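Local coordinates for F5/8 type C domain protein (Clostridium perfringens, PDB 7JRM) that probably binds mucin-type carbohydrate through a calcium-containing CBM51 module of the bacterial glycopeptidase ZmpB, at residues A94-G99 / I128-Y133; L115-S120 / D184-R189; G151-V156 / H215-D220; A157-S162 / N211-A216; V164-Y169 / A176-M181. One frame throughout, in Å; residues are numbered along the deposited sequence.

Contact 1 of 5, residues A94-G99 / I128-Y133; sequences ATIGSG and IGTHSY
The imidazole of His131 carries Ser98 on one face: Ser98 CB sits over the middle of the ring, 3.8 Å from its centroid and almost on the ring normal, a CH-pi contact. At the edge, His131 ND1 donates to Ser132 O at 2.7 Å, and that acceptor lies in the ring plane, so the bond to the next residue fixes the rotation of the imidazole. The ring of His215 meets the same histidine at a steep inclination, about 60° between planes. Further back on the side chain, Ser98 O comes to 3.3 Å from His131 CB; this carbonyl and the backbone N of His131 are buried here without a polar partner in the model.

Ile96 comes in crosswise to the histidine side chain. With CG1 anti to the backbone N (chi1 179°), its longer branch runs along the backbone of 130-131, CG1 lying 3.6 Å from His131 CB and CD1 3.7 Å from Thr130 OG1. The hydroxyl of Thr130 is itself hydrogen-bonded to Ser134. Between these side chains the backbones are joined by Gly97 N, which donates to His131 O at 3.1 Å in a nearly straight bond. Gly97 CA adds a CH...O contact to Ser132 O, the carbonyl oxygen of the cis peptide that joins Ser132 to Tyr133.

The chain directions run nearly at right angles, and the junction joins the end of edge strand 93-95 to the turn that leads from strand 127-131 into 134-139, linking the two sheets of the beta-sandwich expected of an NPCBM-type carbohydrate-binding module.

Contact 2 of 5, residues L115-S120 / D184-R189; sequences LNEDNS and DTPKKR
The side chains of Asn116 and Lys187 run alongside each other in the same sense, and the ammonium group closes the pair: Lys187 NZ donates to Asn116 OD1 at 2.6 Å, approaching 21° from the plane of the amide carbonyl. The lysine chain is extended as far as CE and bends at its last torsion (chi4 -50°), which turns NZ in to the amide oxygen, while its CB and CG run past Leu115 O. The other end of the amide is held as well. Asn116 ND2 donates to Ser120 OG at 3.1 Å, the acceptor lying close to the amide plane, and also bonds Glu122, so the flip of the amide is settled from both ends. Lys187 further makes a cation-pi contact with Trp149.

This asparagine opens a type I beta turn, 116-119, in the loop between strands 112-115 and 121-124 of the carbohydrate-binding module, and the facing segment 184-189 leads into strand 188-193. The two backbones meet where Lys187 N donates to Leu115 O at 2.7 Å.

Glu117 and Pro186 cross obliquely. Its chain bent at chi2, the glutamate brings its carboxylate against the proline ring, OE1 3.4 Å from Pro186 CB and OE2 3.6 Å from Pro186 CG; this is van der Waals contact, and the charge of Lys187 is well separated from it. Leu115 meets the first residue of the facing segment with a methyl, CD2 lying 3.5 Å from Asp184 O. That same carbonyl accepts from a water, which also donates to Asn119 OD1 and bridges the turn to the segment 184-189.

Contact 3 of 5, residues G151-V156 / H215-D220; sequences GIDRHV and HADWAD
His215 reaches across to segment 151-156 along its whole side chain. Its CB lies 3.8 Å from Asp153 CB. Beyond it, one face of the imidazole is covered by Val156 CG1, which stands over the ring centre, 3.5 Å from the centroid and 9° off the normal, so that CG, CD2 and NE2 all meet this same methyl. ND1 shares a water with Asp153 OD2, and CE1 comes to 3.8 Å from His155 CD2; the two imidazoles meet rim to rim with nearly parallel planes.

The backbone places these groups through the weakly bonded end of the antiparallel pairing of strands 145-152 and 215-224 in one sheet of the module's beta-sandwich. Ile152 and Ala216 form a non-hydrogen-bonded pair, and beside it Asp153 N donates to His215 O at 2.9 Å.

Asp153 has its CG anti to the backbone N (chi1 -173°), which sets the carboxylate against Asp217. There Asp153 OD1 lies 2.7 Å from Asp217 OD2, the two carboxylate planes 76° apart. Asp153 OD2 accepts from His155 N at 3.1 Å, forming an Asx turn as the chain leaves the strand.

Contact 4 of 5, residues A157-S162 / N211-A216; sequences ADKKVS and NNWDHA. With CA (calcium ion), chain B.
A calcium site lies at one end of this contact, where Asp214 and a water bind the ion and the loop 157-162 closes in beside them. Asp214 is bidentate but uneven, OD2 standing 2.5 Å and OD1 2.8 Å from the calcium ion. Ser163, Val206, Asp208 and Gly210 supply further ligands, and Ser132 OG is hydrogen-bonded to Asp214 OD2 from the second shell. The coordinating water, 2.4 Å from the calcium ion, also lies close to both Val161 O and Asn212 O, so it sits between the two segments.

Away from the metal, Lys159 lies across one face of the Trp213 indole. Its chain bends at chi2 (-49°) and then runs extended, which lays CB, CG, CD and CE in turn along the ring system from the five-membered to the six-membered end. Lys159 CE stands 3.5 Å from the centroid of the six-membered ring, 7° off the normal, and NZ follows at 3.8 Å in a cation-pi contact, displaced toward CZ2. The tryptophan belongs to a type II turn, 211-214, that leads into strand 215-224 of the carbohydrate-binding module, while 157-162 leads into strand 163-170.

At the edge of the indole, near its plane, Val161 CG2 lies 4.0 Å from Trp213 CD1. The same methyl touches the amide of Asn212, 3.6 Å from its ND2.

Contact 5 of 5, residues V164-Y169 / A176-M181; sequences VKFKVY and AETDVM
Thr178 OG1 is set between the backbone N and the carbonyl carbon (chi1 70°), which turns the hydroxyl to the opposite strand, where Phe166 N donates to it at 3.3 Å. The hydroxyl in turn donates to Asp179 O at 2.9 Å, in the carbonyl plane and on a lone pair, so one oxygen both takes the amide of the neighbouring strand and gives a bond to the next residue of its own chain. The first torsion of Phe166 (chi1 -63°) places CG beside its backbone N, and the ring comes to present its edge to Thr178 OG1, which lies near the ring plane. Met181, bent at chi3, approaches at about a right angle: its SD is 3.9 Å from Phe166 CE1, an oblique Met-aromatic contact. Trp218 meets the same ring edge-to-face.

On the other side of the hairpin, Lys165 and Lys167 lie alongside Glu177. The lysines meet it with their methylenes, Lys167 CG 3.9 Å from Glu177 OE1; Lys165 CG also packs 3.2 Å from the backbone Thr178 O. The ammonium group of Lys167 goes on to a salt bridge with Asp205.

Backbone bonds frame these groups. Val164 and Met181 exchange a reciprocal pair, with Met181 N to Val164 O at 2.8 Å, while Thr178 N donates to Phe166 O and Val168 N to Ala176 O, each at 3.0 Å. The register slips by one residue between the two ladders, across 178-180, an interruption in the antiparallel beta hairpin of strands 163-170 and 173-182 at the edge of the five-stranded sheet of the sandwich.

From the N terminus, contact 1 closes first, tying the end of strand 93-95 to strand 127-131 before contact 3 opens. The segment 115-120 of contact 2 lies inside that first loop and pairs with 184-189, beyond its end, so contact 2 crosses contact 1; it also crosses contacts 3 and 4, which open within its loop and close beyond it. Contact 5, a short hairpin, nests inside the loops of contacts 2, 3 and 4. Contacts 3 and 4 end together on 211-220, sharing His215 and Ala216. There strand 215-224 pairs with 127-131 and 145-152, and contacts 1, 4 and 5 converge beside the calcium ion.

Contact 1 of 5, residues A94-G99 / I128-Y133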
# COMPACT_ATOMS: atom_id res chain seq x y z
N ALA A 94 36.33 -22.51 18.47
CA ALA A 94 35.63 -22.24 19.73
C ALA A 94 36.40 -22.87 20.88
O ALA A 94 36.69 -24.07 20.86
CB ALA A 94 34.20 -22.78 19.69
N THR A 95 36.74 -22.05 21.87
CA THR A 95 37.31 -22.52 23.12
C THR A 95 36.34 -22.21 24.26
O THR A 95 35.52 -21.29 24.16
CB THR A 95 38.67 -21.86 23.41
OG1 THR A 95 38.48 -20.47 23.70
CG2 THR A 95 39.59 -22.00 22.20
N ILE A 96 36.43 -23.00 25.32
CA ILE A 96 35.51 -22.87 26.45
C ILE A 96 36.21 -23.41 27.69
O ILE A 96 36.88 -24.44 27.65
CB ILE A 96 34.18 -23.60 26.16
CG1 ILE A 96 33.23 -23.49 27.36
CG2 ILE A 96 34.43 -25.05 25.78
CD1 ILE A 96 31.79 -23.77 27.00
N GLY A 97 36.05 -22.69 28.81
CA GLY A 97 36.75 -23.06 30.03
C GLY A 97 36.19 -24.30 30.69
O GLY A 97 36.93 -25.05 31.34
N SER A 98 34.89 -24.55 30.54
CA SER A 98 34.25 -25.71 31.15
C SER A 98 33.03 -26.09 30.33
O SER A 98 32.27 -25.22 29.90
CB SER A 98 33.86 -25.43 32.60
OG SER A 98 33.40 -26.60 33.24
N GLY A 99 32.84 -27.39 30.13
CA GLY A 99 31.74 -27.86 29.31
C GLY A 99 32.05 -27.72 27.82
O GLY A 99 33.20 -27.76 27.39
N ILE A 128 24.23 -18.22 21.75
CA ILE A 128 25.38 -19.09 21.98
C ILE A 128 25.62 -19.16 23.48
O ILE A 128 25.86 -18.12 24.12
CB ILE A 128 26.63 -18.58 21.25
CG1 ILE A 128 26.38 -18.50 19.75
CG2 ILE A 128 27.82 -19.48 21.55
CD1 ILE A 128 26.16 -19.84 19.09
N GLY A 129 25.57 -20.36 24.04
CA GLY A 129 25.86 -20.58 25.44
C GLY A 129 27.27 -21.11 25.61
O GLY A 129 27.62 -22.16 25.07
N THR A 130 28.08 -20.37 26.36
CA THR A 130 29.49 -20.71 26.53
C THR A 130 29.86 -20.54 28.00
O THR A 130 29.00 -20.38 28.87
CB THR A 130 30.37 -19.87 25.60
OG1 THR A 130 31.71 -20.39 25.59
CG2 THR A 130 30.39 -18.41 26.04
N HIS A 131 31.17 -20.58 28.27
CA HIS A 131 31.68 -20.57 29.63
C HIS A 131 33.10 -20.01 29.60
O HIS A 131 33.92 -20.45 28.79
CB HIS A 131 31.67 -21.99 30.21
CG HIS A 131 31.84 -22.05 31.69
ND1 HIS A 131 32.97 -21.59 32.33
CD2 HIS A 131 31.04 -22.55 32.67
CE1 HIS A 131 32.85 -21.78 33.63
NE2 HIS A 131 31.69 -22.36 33.86
N SER A 132 33.37 -19.04 30.47
CA SER A 132 34.71 -18.47 30.56
C SER A 132 35.69 -19.53 31.04
O SER A 132 35.35 -20.42 31.82
CB SER A 132 34.71 -17.27 31.50
OG SER A 132 35.03 -17.66 32.82
N TYR A 133 36.93 -19.46 30.54
CA TYR A 133 37.34 -18.51 29.51
C TYR A 133 36.97 -19.06 28.14
O TYR A 133 37.12 -20.25 27.88
CB TYR A 133 38.85 -18.25 29.60
CG TYR A 133 39.38 -17.24 28.61
CD1 TYR A 133 39.94 -17.65 27.40
CD2 TYR A 133 39.35 -15.88 28.88
CE1 TYR A 133 40.43 -16.74 26.49
CE2 TYR A 133 39.84 -14.96 27.98
CZ TYR A 133 40.38 -15.39 26.78
OH TYR A 133 40.87 -14.48 25.88

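Contact 2 of 5, residues L115-S120 / D184-R189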
# COMPACT_ATOMS: atom_id res chain seq x y z
N LEU A 115 18.86 -11.86 32.66
CA LEU A 115 18.10 -11.01 33.56
C LEU A 115 17.78 -9.68 32.90
O LEU A 115 18.64 -9.07 32.25
CB LEU A 115 18.88 -10.77 34.86
CG LEU A 115 18.15 -10.00 35.97
CD1 LEU A 115 17.09 -10.86 36.61
CD2 LEU A 115 19.14 -9.50 37.00
N ASN A 116 16.54 -9.23 33.06
CA ASN A 116 16.10 -7.96 32.52
C ASN A 116 16.30 -6.84 33.54
O ASN A 116 16.66 -7.07 34.69
CB ASN A 116 14.63 -8.04 32.10
CG ASN A 116 14.43 -8.84 30.83
OD1 ASN A 116 15.23 -8.77 29.90
ND2 ASN A 116 13.35 -9.62 30.79
N GLU A 117 16.05 -5.61 33.09
CA GLU A 117 16.22 -4.45 33.97
C GLU A 117 15.21 -4.47 35.11
O GLU A 117 15.52 -4.01 36.22
CB GLU A 117 16.10 -3.16 33.17
CG GLU A 117 16.82 -1.98 33.80
CD GLU A 117 18.32 -2.16 33.82
OE1 GLU A 117 18.88 -2.65 32.82
OE2 GLU A 117 18.95 -1.81 34.85
N ASP A 118 14.00 -4.98 34.87
CA ASP A 118 12.96 -5.06 35.89
C ASP A 118 13.03 -6.35 36.70
O ASP A 118 12.02 -6.74 37.31
CB ASP A 118 11.58 -4.90 35.26
CG ASP A 118 11.29 -5.95 34.20
OD1 ASP A 118 12.20 -6.75 33.89
OD2 ASP A 118 10.16 -5.97 33.68
N ASN A 119 14.18 -7.02 36.71
CA ASN A 119 14.47 -8.26 37.44
C ASN A 119 13.71 -9.47 36.90
O ASN A 119 13.85 -10.56 37.47
CB ASN A 119 14.19 -8.13 38.94
CG ASN A 119 15.46 -8.08 39.76
OD1 ASN A 119 16.50 -7.60 39.30
ND2 ASN A 119 15.40 -8.59 40.99
N SER A 120 12.93 -9.32 35.84
CA SER A 120 12.34 -10.49 35.20
C SER A 120 13.38 -11.20 34.35
O SER A 120 14.43 -10.65 34.01
CB SER A 120 11.13 -10.09 34.35
OG SER A 120 11.52 -9.27 33.27
N ASP A 184 23.28 -10.63 39.31
CA ASP A 184 22.18 -9.67 39.32
C ASP A 184 22.40 -8.49 38.37
O ASP A 184 21.66 -7.50 38.46
CB ASP A 184 21.96 -9.15 40.75
CG ASP A 184 23.19 -8.48 41.33
OD1 ASP A 184 24.30 -8.69 40.80
OD2 ASP A 184 23.04 -7.73 42.32
N THR A 185 23.37 -8.59 37.47
CA THR A 185 23.56 -7.54 36.47
C THR A 185 22.60 -7.74 35.31
O THR A 185 22.66 -8.79 34.65
CB THR A 185 25.00 -7.53 35.96
OG1 THR A 185 25.91 -7.46 37.07
CG2 THR A 185 25.24 -6.34 35.05
N PRO A 186 21.71 -6.79 35.03
CA PRO A 186 20.79 -6.96 33.89
C PRO A 186 21.55 -7.08 32.58
O PRO A 186 22.68 -6.59 32.44
CB PRO A 186 19.94 -5.68 33.93
CG PRO A 186 20.05 -5.19 35.33
CD PRO A 186 21.42 -5.57 35.79
N LYS A 187 20.92 -7.75 31.61
CA LYS A 187 21.58 -8.04 30.34
C LYS A 187 21.98 -6.75 29.63
O LYS A 187 21.28 -5.74 29.70
CB LYS A 187 20.65 -8.87 29.45
CG LYS A 187 19.38 -8.15 29.02
CD LYS A 187 18.52 -9.04 28.13
CE LYS A 187 17.47 -8.23 27.39
NZ LYS A 187 16.69 -7.35 28.31
N LYS A 188 23.13 -6.80 28.97
CA LYS A 188 23.67 -5.66 28.24
C LYS A 188 23.68 -5.95 26.75
O LYS A 188 23.83 -7.10 26.32
CB LYS A 188 25.09 -5.32 28.72
CG LYS A 188 25.15 -4.67 30.09
CD LYS A 188 26.59 -4.49 30.55
CE LYS A 188 26.66 -4.04 32.00
NZ LYS A 188 25.98 -2.73 32.21
N ARG A 189 23.53 -4.89 25.95
CA ARG A 189 23.50 -5.00 24.50
C ARG A 189 24.82 -4.52 23.91
O ARG A 189 25.39 -3.53 24.38
CB ARG A 189 22.34 -4.20 23.92
CG ARG A 189 22.09 -4.45 22.44
CD ARG A 189 20.83 -3.75 21.97
NE ARG A 189 20.49 -4.08 20.59
CZ ARG A 189 19.68 -3.36 19.82
NH1 ARG A 189 19.12 -2.26 20.29
NH2 ARG A 189 19.43 -3.74 18.57
O HOH W 1 19.37 -6.40 39.66

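Contact 3 of 5, residues G151-V156 / H215-D220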
# COMPACT_ATOMS: atom_id res chain seq x y z
N GLY A 151 25.19 -11.61 29.15
CA GLY A 151 24.90 -11.67 30.57
C GLY A 151 25.21 -13.04 31.13
O GLY A 151 25.57 -13.97 30.40
N ILE A 152 25.07 -13.14 32.45
CA ILE A 152 25.25 -14.41 33.15
C ILE A 152 23.99 -15.24 32.99
O ILE A 152 22.88 -14.76 33.23
CB ILE A 152 25.59 -14.16 34.63
CG1 ILE A 152 26.93 -13.45 34.77
CG2 ILE A 152 25.59 -15.48 35.40
CD1 ILE A 152 28.13 -14.38 34.68
N ASP A 153 24.15 -16.50 32.58
CA ASP A 153 23.01 -17.39 32.42
C ASP A 153 22.32 -17.61 33.76
O ASP A 153 22.97 -17.69 34.81
CB ASP A 153 23.45 -18.72 31.82
CG ASP A 153 22.28 -19.62 31.48
OD1 ASP A 153 21.54 -19.32 30.52
OD2 ASP A 153 22.09 -20.64 32.18
N ARG A 154 20.99 -17.71 33.72
CA ARG A 154 20.20 -17.79 34.95
C ARG A 154 20.32 -19.13 35.65
O ARG A 154 19.83 -19.26 36.78
CB ARG A 154 18.73 -17.50 34.64
CG ARG A 154 18.45 -16.05 34.25
CD ARG A 154 19.19 -15.08 35.16
NE ARG A 154 18.66 -15.08 36.52
CZ ARG A 154 19.06 -14.26 37.48
NH1 ARG A 154 18.53 -14.33 38.69
NH2 ARG A 154 20.01 -13.36 37.23
N HIS A 155 20.94 -20.14 35.03
CA HIS A 155 21.09 -21.44 35.67
C HIS A 155 21.99 -21.37 36.90
O HIS A 155 21.87 -22.24 37.78
CB HIS A 155 21.64 -22.46 34.67
CG HIS A 155 21.94 -23.79 35.27
ND1 HIS A 155 20.99 -24.77 35.45
CD2 HIS A 155 23.11 -24.32 35.73
CE1 HIS A 155 21.55 -25.84 36.00
NE2 HIS A 155 22.83 -25.59 36.18
N VAL A 156 22.86 -20.37 36.99
CA VAL A 156 23.78 -20.25 38.12
C VAL A 156 23.35 -19.09 39.01
O VAL A 156 24.18 -18.43 39.64
CB VAL A 156 25.23 -20.07 37.64
CG1 VAL A 156 25.72 -21.34 36.97
CG2 VAL A 156 25.33 -18.88 36.69
N HIS A 215 28.81 -19.19 33.67
CA HIS A 215 27.91 -19.49 32.56
C HIS A 215 27.53 -18.19 31.87
O HIS A 215 26.88 -17.33 32.47
CB HIS A 215 26.67 -20.23 33.05
CG HIS A 215 26.95 -21.60 33.60
ND1 HIS A 215 25.98 -22.57 33.69
CD2 HIS A 215 28.08 -22.14 34.10
CE1 HIS A 215 26.51 -23.67 34.21
NE2 HIS A 215 27.78 -23.43 34.47
N ALA A 216 27.93 -18.04 30.61
CA ALA A 216 27.72 -16.81 29.86
C ALA A 216 27.00 -17.10 28.56
O ALA A 216 27.24 -18.13 27.92
CB ALA A 216 29.05 -16.10 29.58
N ASP A 217 26.12 -16.18 28.16
CA ASP A 217 25.33 -16.32 26.94
C ASP A 217 25.58 -15.15 26.01
O ASP A 217 25.61 -13.99 26.43
CB ASP A 217 23.83 -16.39 27.25
CG ASP A 217 23.46 -17.56 28.13
OD1 ASP A 217 24.13 -18.61 28.04
OD2 ASP A 217 22.50 -17.42 28.91
N TRP A 218 25.76 -15.47 24.72
CA TRP A 218 25.64 -14.48 23.65
C TRP A 218 24.22 -14.61 23.11
O TRP A 218 23.95 -15.30 22.13
CB TRP A 218 26.69 -14.71 22.57
CG TRP A 218 28.10 -14.67 23.07
CD1 TRP A 218 28.84 -15.71 23.54
CD2 TRP A 218 28.95 -13.51 23.14
NE1 TRP A 218 30.10 -15.28 23.90
CE2 TRP A 218 30.19 -13.93 23.66
CE3 TRP A 218 28.78 -12.16 22.81
CZ2 TRP A 218 31.25 -13.06 23.87
CZ3 TRP A 218 29.84 -11.29 23.01
CH2 TRP A 218 31.06 -11.74 23.54
N ALA A 219 23.29 -13.95 23.80
CA ALA A 219 21.87 -14.12 23.52
C ALA A 219 21.45 -13.33 22.29
O ALA A 219 21.77 -12.14 22.17
CB ALA A 219 21.04 -13.70 24.73
N ASP A 220 20.75 -13.99 21.37
CA ASP A 220 20.26 -13.38 20.14
C ASP A 220 21.40 -12.80 19.30
O ASP A 220 21.20 -11.86 18.53
CB ASP A 220 19.21 -12.30 20.43
CG ASP A 220 18.09 -12.28 19.40
OD1 ASP A 220 17.35 -13.29 19.31
OD2 ASP A 220 17.95 -11.27 18.69
O HOH W 2 23.82 -22.57 31.96

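Contact 4 of 5, residues A157-S162 / N211-A216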
# COMPACT_ATOMS: atom_id res chain seq x y z
N ALA A 157 22.04 -18.84 39.08
CA ALA A 157 21.52 -17.74 39.89
C ALA A 157 21.74 -17.94 41.38
O ALA A 157 21.58 -16.99 42.15
CB ALA A 157 20.02 -17.55 39.62
N ASP A 158 22.12 -19.15 41.81
CA ASP A 158 22.35 -19.44 43.22
C ASP A 158 23.83 -19.65 43.54
O ASP A 158 24.16 -20.08 44.65
CB ASP A 158 21.55 -20.68 43.64
CG ASP A 158 21.74 -21.85 42.69
OD1 ASP A 158 20.89 -22.77 42.70
OD2 ASP A 158 22.72 -21.86 41.92
N LYS A 159 24.72 -19.35 42.60
CA LYS A 159 26.14 -19.67 42.74
C LYS A 159 26.96 -18.52 43.31
O LYS A 159 28.17 -18.70 43.54
CB LYS A 159 26.72 -20.10 41.39
CG LYS A 159 26.17 -21.43 40.89
CD LYS A 159 26.22 -22.50 41.97
CE LYS A 159 25.76 -23.84 41.44
NZ LYS A 159 26.08 -24.95 42.39
N LYS A 160 26.35 -17.35 43.52
CA LYS A 160 26.98 -16.21 44.20
C LYS A 160 28.15 -15.60 43.43
O LYS A 160 28.17 -14.39 43.18
CB LYS A 160 27.45 -16.62 45.60
CG LYS A 160 26.33 -16.99 46.56
CD LYS A 160 26.89 -17.38 47.92
CE LYS A 160 25.79 -17.76 48.89
NZ LYS A 160 24.89 -18.82 48.34
N VAL A 161 29.14 -16.43 43.06
CA VAL A 161 30.43 -15.91 42.61
C VAL A 161 30.52 -15.71 41.10
O VAL A 161 31.60 -15.35 40.61
CB VAL A 161 31.57 -16.84 43.06
CG1 VAL A 161 31.59 -16.96 44.58
CG2 VAL A 161 31.43 -18.21 42.42
N SER A 162 29.44 -15.94 40.36
CA SER A 162 29.50 -15.83 38.91
C SER A 162 29.85 -14.40 38.48
O SER A 162 29.25 -13.44 38.97
CB SER A 162 28.17 -16.25 38.29
OG SER A 162 28.03 -17.66 38.31
N ASN A 211 37.05 -18.78 36.80
CA ASN A 211 35.94 -19.10 35.92
C ASN A 211 34.82 -19.84 36.64
O ASN A 211 33.96 -20.44 35.98
CB ASN A 211 36.44 -19.93 34.73
CG ASN A 211 36.91 -21.31 35.13
OD1 ASN A 211 37.13 -21.60 36.30
ND2 ASN A 211 37.08 -22.18 34.14
N ASN A 212 34.80 -19.79 37.97
CA ASN A 212 33.84 -20.58 38.74
C ASN A 212 32.41 -20.16 38.44
O ASN A 212 32.04 -19.00 38.67
CB ASN A 212 34.14 -20.45 40.23
CG ASN A 212 33.55 -21.59 41.04
OD1 ASN A 212 33.36 -22.69 40.53
ND2 ASN A 212 33.26 -21.33 42.31
N TRP A 213 31.62 -21.10 37.93
CA TRP A 213 30.20 -20.89 37.63
C TRP A 213 29.99 -19.74 36.64
O TRP A 213 29.00 -19.01 36.72
CB TRP A 213 29.39 -20.65 38.91
CG TRP A 213 29.49 -21.79 39.88
CD1 TRP A 213 30.02 -21.75 41.13
CD2 TRP A 213 29.06 -23.14 39.67
NE1 TRP A 213 29.94 -22.99 41.72
CE2 TRP A 213 29.35 -23.86 40.84
CE3 TRP A 213 28.44 -23.81 38.61
CZ2 TRP A 213 29.06 -25.21 40.99
CZ3 TRP A 213 28.15 -25.15 38.75
CH2 TRP A 213 28.46 -25.84 39.93
N ASP A 214 30.92 -19.58 35.70
CA ASP A 214 30.86 -18.49 34.73
C ASP A 214 30.09 -18.92 33.48
O ASP A 214 30.63 -19.00 32.37
CB ASP A 214 32.27 -18.03 34.38
CG ASP A 214 32.84 -17.05 35.39
OD1 ASP A 214 32.12 -16.71 36.36
OD2 ASP A 214 33.99 -16.61 35.21
N HIS A 215 28.81 -19.19 33.67
CA HIS A 215 27.91 -19.49 32.56
C HIS A 215 27.53 -18.19 31.87
O HIS A 215 26.88 -17.33 32.47
CB HIS A 215 26.67 -20.23 33.05
CG HIS A 215 26.95 -21.60 33.60
ND1 HIS A 215 25.98 -22.57 33.69
CD2 HIS A 215 28.08 -22.14 34.10
CE1 HIS A 215 26.51 -23.67 34.21
NE2 HIS A 215 27.78 -23.43 34.47
N ALA A 216 27.93 -18.04 30.61
CA ALA A 216 27.72 -16.81 29.86
C ALA A 216 27.00 -17.10 28.56
O ALA A 216 27.24 -18.13 27.92
CB ALA A 216 29.05 -16.10 29.58
CA CA B . 34.41 -15.26 37.22
O HOH W 3 33.61 -16.70 38.98

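Contact 5 of 5, residues V164-Y169 / A176-M181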
# COMPACT_ATOMS: atom_id res chain seq x y z
N VAL A 164 31.76 -12.40 34.77
CA VAL A 164 32.46 -12.45 33.50
C VAL A 164 32.58 -11.04 32.93
O VAL A 164 32.04 -10.08 33.47
CB VAL A 164 31.77 -13.38 32.48
CG1 VAL A 164 31.78 -14.82 32.96
CG2 VAL A 164 30.34 -12.91 32.23
N LYS A 165 33.30 -10.94 31.82
CA LYS A 165 33.36 -9.72 31.02
C LYS A 165 33.33 -10.11 29.55
O LYS A 165 34.12 -10.95 29.12
CB LYS A 165 34.61 -8.89 31.33
CG LYS A 165 34.65 -7.56 30.60
CD LYS A 165 36.03 -6.92 30.66
CE LYS A 165 36.60 -6.96 32.07
NZ LYS A 165 38.05 -7.29 32.07
N PHE A 166 32.42 -9.52 28.80
CA PHE A 166 32.28 -9.81 27.38
C PHE A 166 33.10 -8.83 26.56
O PHE A 166 33.08 -7.62 26.82
CB PHE A 166 30.82 -9.76 26.95
CG PHE A 166 29.95 -10.78 27.63
CD1 PHE A 166 29.41 -10.53 28.88
CD2 PHE A 166 29.68 -12.00 27.02
CE1 PHE A 166 28.61 -11.47 29.50
CE2 PHE A 166 28.88 -12.94 27.64
CZ PHE A 166 28.35 -12.67 28.89
N LYS A 167 33.82 -9.35 25.57
CA LYS A 167 34.63 -8.55 24.68
C LYS A 167 34.41 -9.02 23.25
O LYS A 167 34.22 -10.21 22.99
CB LYS A 167 36.12 -8.63 25.03
CG LYS A 167 36.44 -8.25 26.47
CD LYS A 167 37.92 -8.37 26.76
CE LYS A 167 38.18 -8.61 28.24
NZ LYS A 167 39.61 -8.88 28.52
N VAL A 168 34.43 -8.07 22.31
CA VAL A 168 34.23 -8.35 20.90
C VAL A 168 35.42 -7.80 20.13
O VAL A 168 35.70 -6.60 20.17
CB VAL A 168 32.92 -7.74 20.38
CG1 VAL A 168 32.85 -7.85 18.86
CG2 VAL A 168 31.72 -8.43 21.01
N TYR A 169 36.13 -8.69 19.44
CA TYR A 169 37.28 -8.32 18.62
C TYR A 169 36.90 -8.43 17.15
O TYR A 169 36.25 -9.39 16.73
CB TYR A 169 38.48 -9.22 18.92
CG TYR A 169 39.05 -9.04 20.31
CD1 TYR A 169 40.16 -8.25 20.53
CD2 TYR A 169 38.46 -9.66 21.41
CE1 TYR A 169 40.69 -8.08 21.80
CE2 TYR A 169 38.97 -9.49 22.68
CZ TYR A 169 40.09 -8.70 22.87
OH TYR A 169 40.60 -8.54 24.13
N ALA A 176 34.50 -3.49 21.33
CA ALA A 176 33.50 -3.23 22.36
C ALA A 176 33.71 -4.20 23.51
O ALA A 176 34.27 -5.29 23.34
CB ALA A 176 32.07 -3.35 21.81
N GLU A 177 33.24 -3.79 24.69
CA GLU A 177 33.34 -4.63 25.88
C GLU A 177 32.37 -4.10 26.93
O GLU A 177 31.97 -2.93 26.90
CB GLU A 177 34.76 -4.67 26.43
CG GLU A 177 35.19 -3.41 27.17
CD GLU A 177 36.62 -3.47 27.65
OE1 GLU A 177 37.20 -4.58 27.65
OE2 GLU A 177 37.17 -2.41 28.01
N THR A 178 32.00 -4.98 27.85
CA THR A 178 31.15 -4.62 28.97
C THR A 178 31.99 -4.46 30.23
O THR A 178 33.20 -4.71 30.24
CB THR A 178 30.06 -5.67 29.18
OG1 THR A 178 30.65 -6.88 29.68
CG2 THR A 178 29.34 -5.97 27.88
N ASP A 179 31.34 -4.04 31.31
CA ASP A 179 31.97 -4.09 32.63
C ASP A 179 31.94 -5.53 33.14
O ASP A 179 31.53 -6.46 32.44
CB ASP A 179 31.25 -3.15 33.60
CG ASP A 179 31.03 -1.77 33.02
OD1 ASP A 179 31.94 -1.26 32.32
OD2 ASP A 179 29.95 -1.19 33.26
N VAL A 180 32.40 -5.72 34.37
CA VAL A 180 32.28 -7.03 35.00
C VAL A 180 30.81 -7.29 35.31
O VAL A 180 30.18 -6.55 36.08
CB VAL A 180 33.14 -7.12 36.27
CG1 VAL A 180 32.70 -8.29 37.13
CG2 VAL A 180 34.61 -7.26 35.89
N MET A 181 30.25 -8.33 34.70
CA MET A 181 28.84 -8.66 34.85
C MET A 181 28.68 -9.78 35.87
O MET A 181 29.37 -10.80 35.78
CB MET A 181 28.23 -9.07 33.51
CG MET A 181 27.87 -7.89 32.62
SD MET A 181 26.99 -8.37 31.12
CE MET A 181 25.30 -8.29 31.70